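Local coordinates for VIN1 (Oscarella pearsei, PDB 6BFI), which binds actin filaments and may play a role in cell-cell adhesion, at residues Asn184-Val198 with Ala241-Phe255. Numbering follows the deposited sequence.
Sequences NLAHAQMLKSELGTV and AIEEIIRVLQLTTTF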
loop_
_atom_site.group_PDB
_atom_site.type_symbol
_atom_site.label_atom_id
_atom_site.label_comp_id
_atom_site.label_asym_id
_atom_site.label_seq_id
_atom_site.Cartn_x
_atom_site.Cartn_y
_atom_site.Cartn_z
ATOM N N ASN A 184 0.053 -7.674 -13.919
ATOM C CA ASN A 184 0.346 -7.217 -12.568
ATOM C C ASN A 184 -0.122 -5.774 -12.417
ATOM O O ASN A 184 0.407 -4.874 -13.078
ATOM C CB ASN A 184 1.843 -7.328 -12.286
ATOM C CG ASN A 184 2.178 -7.190 -10.819
ATOM O OD1 ASN A 184 1.550 -6.417 -10.092
ATOM N ND2 ASN A 184 3.170 -7.939 -10.372
ATOM N N LEU A 185 -1.114 -5.558 -11.552
ATOM C CA LEU A 185 -1.645 -4.213 -11.359
ATOM C C LEU A 185 -0.608 -3.274 -10.757
ATOM O O LEU A 185 -0.622 -2.072 -11.049
ATOM C CB LEU A 185 -2.890 -4.263 -10.471
ATOM C CG LEU A 185 -4.144 -4.894 -11.077
ATOM C CD1 LEU A 185 -5.229 -5.043 -10.020
ATOM C CD2 LEU A 185 -4.648 -4.065 -12.250
ATOM N N ALA A 186 0.292 -3.796 -9.921
ATOM C CA ALA A 186 1.300 -2.947 -9.295
ATOM C C ALA A 186 2.244 -2.352 -10.333
ATOM O O ALA A 186 2.569 -1.160 -10.276
ATOM C CB ALA A 186 2.078 -3.744 -8.248
ATOM N N HIS A 187 2.689 -3.166 -11.294
ATOM C CA HIS A 187 3.561 -2.664 -12.350
ATOM C C HIS A 187 2.866 -1.581 -13.165
ATOM O O HIS A 187 3.454 -0.533 -13.462
ATOM C CB HIS A 187 4.006 -3.815 -13.251
ATOM C CG HIS A 187 4.831 -4.844 -12.548
ATOM N ND1 HIS A 187 5.483 -4.589 -11.360
ATOM C CD2 HIS A 187 5.109 -6.131 -12.860
ATOM C CE1 HIS A 187 6.130 -5.674 -10.974
ATOM N NE2 HIS A 187 5.919 -6.625 -11.866
ATOM N N ALA A 188 1.606 -1.823 -13.536
ATOM C CA ALA A 188 0.849 -0.817 -14.273
ATOM C C ALA A 188 0.734 0.473 -13.474
ATOM O O ALA A 188 0.836 1.572 -14.033
ATOM C CB ALA A 188 -0.535 -1.359 -14.628
ATOM N N GLN A 189 0.543 0.358 -12.157
ATOM C CA GLN A 189 0.428 1.549 -11.323
ATOM C C GLN A 189 1.746 2.313 -11.257
ATOM O O GLN A 189 1.751 3.549 -11.265
ATOM C CB GLN A 189 -0.043 1.169 -9.921
ATOM C CG GLN A 189 -0.371 2.370 -9.055
ATOM C CD GLN A 189 -1.390 3.285 -9.707
ATOM O OE1 GLN A 189 -2.507 2.870 -10.015
ATOM N NE2 GLN A 189 -1.003 4.537 -9.931
ATOM N N MET A 190 2.872 1.599 -11.185
ATOM C CA MET A 190 4.165 2.276 -11.202
ATOM C C MET A 190 4.385 3.000 -12.526
ATOM O O MET A 190 4.818 4.162 -12.546
ATOM C CB MET A 190 5.290 1.274 -10.936
ATOM C CG MET A 190 5.145 0.528 -9.614
ATOM S SD MET A 190 6.476 -0.646 -9.277
ATOM C CE MET A 190 7.758 0.463 -8.702
ATOM N N LEU A 191 4.071 2.338 -13.644
ATOM C CA LEU A 191 4.206 2.986 -14.945
ATOM C C LEU A 191 3.346 4.245 -15.022
ATOM O O LEU A 191 3.828 5.312 -15.419
ATOM C CB LEU A 191 3.842 2.007 -16.062
ATOM C CG LEU A 191 4.822 0.845 -16.241
ATOM C CD1 LEU A 191 4.323 -0.151 -17.276
ATOM C CD2 LEU A 191 6.200 1.371 -16.621
ATOM N N LYS A 192 2.074 4.141 -14.628
ATOM C CA LYS A 192 1.191 5.304 -14.673
ATOM C C LYS A 192 1.708 6.433 -13.788
ATOM O O LYS A 192 1.649 7.610 -14.170
ATOM C CB LYS A 192 -0.227 4.909 -14.257
ATOM C CG LYS A 192 -0.948 4.025 -15.262
ATOM C CD LYS A 192 -2.372 3.725 -14.820
ATOM C CE LYS A 192 -2.397 2.942 -13.517
ATOM N NZ LYS A 192 -3.788 2.626 -13.077
ATOM N N SER A 193 2.228 6.096 -12.605
ATOM C CA SER A 193 2.710 7.125 -11.689
ATOM C C SER A 193 3.917 7.859 -12.266
ATOM O O SER A 193 3.982 9.096 -12.230
ATOM C CB SER A 193 3.051 6.505 -10.333
ATOM O OG SER A 193 4.041 5.502 -10.467
ATOM N N GLU A 194 4.889 7.115 -12.805
ATOM C CA GLU A 194 6.054 7.775 -13.391
ATOM C C GLU A 194 5.669 8.579 -14.629
ATOM O O GLU A 194 6.244 9.644 -14.889
ATOM C CB GLU A 194 7.135 6.750 -13.725
ATOM C CG GLU A 194 7.486 5.806 -12.583
ATOM C CD GLU A 194 7.942 6.526 -11.323
ATOM O OE1 GLU A 194 8.552 7.611 -11.434
ATOM O OE2 GLU A 194 7.688 6.001 -10.218
ATOM N N LEU A 195 4.698 8.086 -15.404
ATOM C CA LEU A 195 4.156 8.871 -16.508
ATOM C C LEU A 195 3.629 10.212 -16.012
ATOM O O LEU A 195 3.939 11.267 -16.582
ATOM C CB LEU A 195 3.052 8.089 -17.219
ATOM C CG LEU A 195 3.490 6.983 -18.179
ATOM C CD1 LEU A 195 2.283 6.193 -18.664
ATOM C CD2 LEU A 195 4.250 7.579 -19.354
ATOM N N GLY A 196 2.834 10.187 -14.940
ATOM C CA GLY A 196 2.369 11.432 -14.350
ATOM C C GLY A 196 3.513 12.341 -13.942
ATOM O O GLY A 196 3.472 13.553 -14.182
ATOM N N THR A 197 4.559 11.765 -13.337
ATOM C CA THR A 197 5.716 12.562 -12.937
ATOM C C THR A 197 6.332 13.281 -14.133
ATOM O O THR A 197 6.576 14.493 -14.082
ATOM C CB THR A 197 6.756 11.676 -12.249
ATOM O OG1 THR A 197 6.273 11.282 -10.960
ATOM C CG2 THR A 197 8.072 12.427 -12.083
ATOM N N VAL A 198 6.579 12.554 -15.224
ATOM C CA VAL A 198 7.186 13.175 -16.400
ATOM C C VAL A 198 6.283 14.276 -16.951
ATOM O O VAL A 198 6.736 15.398 -17.237
ATOM C CB VAL A 198 7.497 12.110 -17.468
ATOM C CG1 VAL A 198 8.067 12.761 -18.714
ATOM C CG2 VAL A 198 8.465 11.077 -16.918
ATOM N N ALA A 241 12.742 9.256 -12.902
ATOM C CA ALA A 241 11.453 8.707 -13.316
ATOM C C ALA A 241 11.592 7.841 -14.563
ATOM O O ALA A 241 11.008 6.752 -14.640
ATOM C CB ALA A 241 10.454 9.836 -13.562
ATOM N N ILE A 242 12.366 8.301 -15.548
ATOM C CA ILE A 242 12.536 7.516 -16.767
ATOM C C ILE A 242 13.325 6.243 -16.481
ATOM O O ILE A 242 13.054 5.186 -17.069
ATOM C CB ILE A 242 13.197 8.371 -17.864
ATOM C CG1 ILE A 242 12.270 9.517 -18.263
ATOM C CG2 ILE A 242 13.533 7.521 -19.084
ATOM C CD1 ILE A 242 12.833 10.401 -19.371
ATOM N N GLU A 243 14.306 6.315 -15.576
ATOM C CA GLU A 243 15.009 5.109 -15.145
ATOM C C GLU A 243 14.034 4.081 -14.583
ATOM O O GLU A 243 14.099 2.893 -14.923
ATOM C CB GLU A 243 16.069 5.455 -14.098
ATOM C CG GLU A 243 17.394 5.918 -14.666
ATOM C CD GLU A 243 18.161 4.801 -15.344
ATOM O OE1 GLU A 243 18.318 3.727 -14.727
ATOM O OE2 GLU A 243 18.603 4.997 -16.497
ATOM N N GLU A 244 13.116 4.527 -13.723
ATOM C CA GLU A 244 12.163 3.600 -13.124
ATOM C C GLU A 244 11.209 3.040 -14.170
ATOM O O GLU A 244 10.862 1.854 -14.123
ATOM C CB GLU A 244 11.391 4.288 -11.997
ATOM C CG GLU A 244 10.517 3.349 -11.173
ATOM C CD GLU A 244 11.320 2.392 -10.311
ATOM O OE1 GLU A 244 12.554 2.556 -10.214
ATOM O OE2 GLU A 244 10.716 1.469 -9.726
ATOM N N ILE A 245 10.777 3.872 -15.121
ATOM C CA ILE A 245 9.964 3.368 -16.227
ATOM C C ILE A 245 10.704 2.260 -16.962
ATOM O O ILE A 245 10.123 1.220 -17.294
ATOM C CB ILE A 245 9.574 4.513 -17.181
ATOM C CG1 ILE A 245 8.375 5.283 -16.633
ATOM C CG2 ILE A 245 9.250 3.975 -18.566
ATOM C CD1 ILE A 245 7.964 6.460 -17.490
ATOM N N ILE A 246 11.999 2.459 -17.218
ATOM C CA ILE A 246 12.782 1.444 -17.917
ATOM C C ILE A 246 12.872 0.172 -17.085
ATOM O O ILE A 246 12.804 -0.941 -17.619
ATOM C CB ILE A 246 14.176 1.996 -18.273
ATOM C CG1 ILE A 246 14.050 3.132 -19.288
ATOM C CG2 ILE A 246 15.074 0.893 -18.821
ATOM C CD1 ILE A 246 15.361 3.823 -19.604
ATOM N N ARG A 247 13.013 0.314 -15.765
ATOM C CA ARG A 247 13.142 -0.859 -14.907
ATOM C C ARG A 247 11.845 -1.659 -14.863
ATOM O O ARG A 247 11.857 -2.889 -14.983
ATOM C CB ARG A 247 13.561 -0.438 -13.498
ATOM C CG ARG A 247 13.960 -1.607 -12.613
ATOM C CD ARG A 247 14.147 -1.180 -11.167
ATOM N NE ARG A 247 12.883 -0.789 -10.550
ATOM C CZ ARG A 247 12.050 -1.636 -9.952
ATOM N NH1 ARG A 247 12.344 -2.928 -9.889
ATOM N NH2 ARG A 247 10.920 -1.190 -9.418
ATOM N N VAL A 248 10.712 -0.975 -14.689
ATOM C CA VAL A 248 9.426 -1.661 -14.621
ATOM C C VAL A 248 9.058 -2.256 -15.973
ATOM O O VAL A 248 8.436 -3.323 -16.041
ATOM C CB VAL A 248 8.342 -0.695 -14.108
ATOM C CG1 VAL A 248 6.993 -1.394 -14.028
ATOM C CG2 VAL A 248 8.735 -0.135 -12.749
ATOM N N LEU A 249 9.438 -1.584 -17.065
ATOM C CA LEU A 249 9.191 -2.118 -18.401
ATOM C C LEU A 249 9.832 -3.486 -18.591
ATOM O O LEU A 249 9.297 -4.324 -19.323
ATOM C CB LEU A 249 9.712 -1.144 -19.462
ATOM C CG LEU A 249 8.745 -0.088 -19.998
ATOM C CD1 LEU A 249 9.471 0.914 -20.887
ATOM C CD2 LEU A 249 7.619 -0.754 -20.765
ATOM N N GLN A 250 10.966 -3.732 -17.939
ATOM C CA GLN A 250 11.734 -4.952 -18.131
ATOM C C GLN A 250 11.427 -6.029 -17.098
ATOM O O GLN A 250 12.035 -7.104 -17.146
ATOM C CB GLN A 250 13.232 -4.632 -18.116
ATOM C CG GLN A 250 13.680 -3.741 -19.268
ATOM C CD GLN A 250 15.142 -3.350 -19.175
ATOM O OE1 GLN A 250 15.686 -3.197 -18.081
ATOM N NE2 GLN A 250 15.788 -3.189 -20.326
ATOM N N LEU A 251 10.507 -5.776 -16.170
ATOM C CA LEU A 251 10.120 -6.792 -15.202
ATOM C C LEU A 251 9.201 -7.811 -15.859
ATOM O O LEU A 251 8.200 -7.448 -16.486
ATOM C CB LEU A 251 9.432 -6.156 -13.996
ATOM C CG LEU A 251 10.351 -5.437 -13.007
ATOM C CD1 LEU A 251 9.564 -4.968 -11.792
ATOM C CD2 LEU A 251 11.498 -6.344 -12.591
ATOM N N THR A 252 9.549 -9.090 -15.722
ATOM C CA THR A 252 8.738 -10.190 -16.232
ATOM C C THR A 252 8.328 -11.135 -15.106
ATOM O O THR A 252 8.130 -12.330 -15.329
ATOM C CB THR A 252 9.482 -10.956 -17.325
ATOM O OG1 THR A 252 10.679 -11.532 -16.784
ATOM C CG2 THR A 252 9.847 -10.029 -18.476
ATOM N N THR A 253 8.197 -10.606 -13.891
ATOM C CA THR A 253 7.949 -11.416 -12.709
ATOM C C THR A 253 6.776 -10.857 -11.916
ATOM O O THR A 253 6.489 -9.657 -11.958
ATOM C CB THR A 253 9.187 -11.477 -11.801
ATOM O OG1 THR A 253 9.619 -10.145 -11.491
ATOM C CG2 THR A 253 10.318 -12.232 -12.483
ATOM N N THR A 254 6.103 -11.746 -11.190
ATOM C CA THR A 254 5.069 -11.326 -10.254
ATOM C C THR A 254 5.710 -10.569 -9.097
ATOM O O THR A 254 6.654 -11.058 -8.469
ATOM C CB THR A 254 4.290 -12.537 -9.737
ATOM O OG1 THR A 254 3.692 -13.235 -10.838
ATOM C CG2 THR A 254 3.200 -12.099 -8.769
ATOM N N PHE A 255 5.196 -9.368 -8.822
ATOM C CA PHE A 255 5.819 -8.496 -7.829
ATOM C C PHE A 255 5.735 -9.089 -6.429
ATOM O O PHE A 255 6.704 -9.025 -5.662
ATOM C CB PHE A 255 5.156 -7.118 -7.864
ATOM C CG PHE A 255 5.853 -6.083 -7.027
ATOM C CD1 PHE A 255 7.216 -6.163 -6.787
ATOM C CD2 PHE A 255 5.142 -5.030 -6.475
ATOM C CE1 PHE A 255 7.856 -5.210 -6.016
ATOM C CE2 PHE A 255 5.776 -4.073 -5.704
ATOM C CZ PHE A 255 7.135 -4.164 -5.475
#
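Two antiparallel neighbouring bundle helices join here, the start of helix 185-215 against the end of helix 224-249 and the loop after it. The short axes approach to 9.3 Å, with 157° between their directions. Midway, Val248 fits between successive turns of the first helix: its CG1 lies 3.8 Å from Leu191 CG and touches His187 CB, while CG2 faces Met190 CB. One turn on, Glu194 lays its CB 3.5 Å from Ile245 CG1, and Ala241 CB packs against Glu194 OE1, 3.6 Å away, and the methyls Thr197 CG2 and Val198 CG2.

At the loop end, His187 NE2 donates to Thr253 O at 3.1 Å in a nearly straight bond (163°), the carbonyl oxygen close to the imidazole plane and the C=O aimed at the donor. Leu251 CB lies over one face of the ring, its CD1 touching CE1, and Asn184 ND2 lies over the other, toward the rim; Phe255 CB sits 3.6 Å from His187 CE1. Were His187 an alanine, Thr253 O would probably lose this donor and a gap would open beside Leu251 and Phe255. Asn184 OD1 caps the helix, accepting from Ala186 N.

Met190 bends at its last torsion (chi3 79°), bringing CE against Glu244 OE2 and the edge of the Arg247 guanidinium, whose NH2 salt-bridges Glu244 OE2 at 2.7 Å. Met190 SD lies over the Phe255 ring, 5.4 Å from its centroid, a distant Met-aromatic contact.

Helix 154-178 packs on Leu195 and Val198, and helix 102-145 on Ile246 and Leu249, completing an up-and-down helical bundle of the kind that builds vinculin-family proteins.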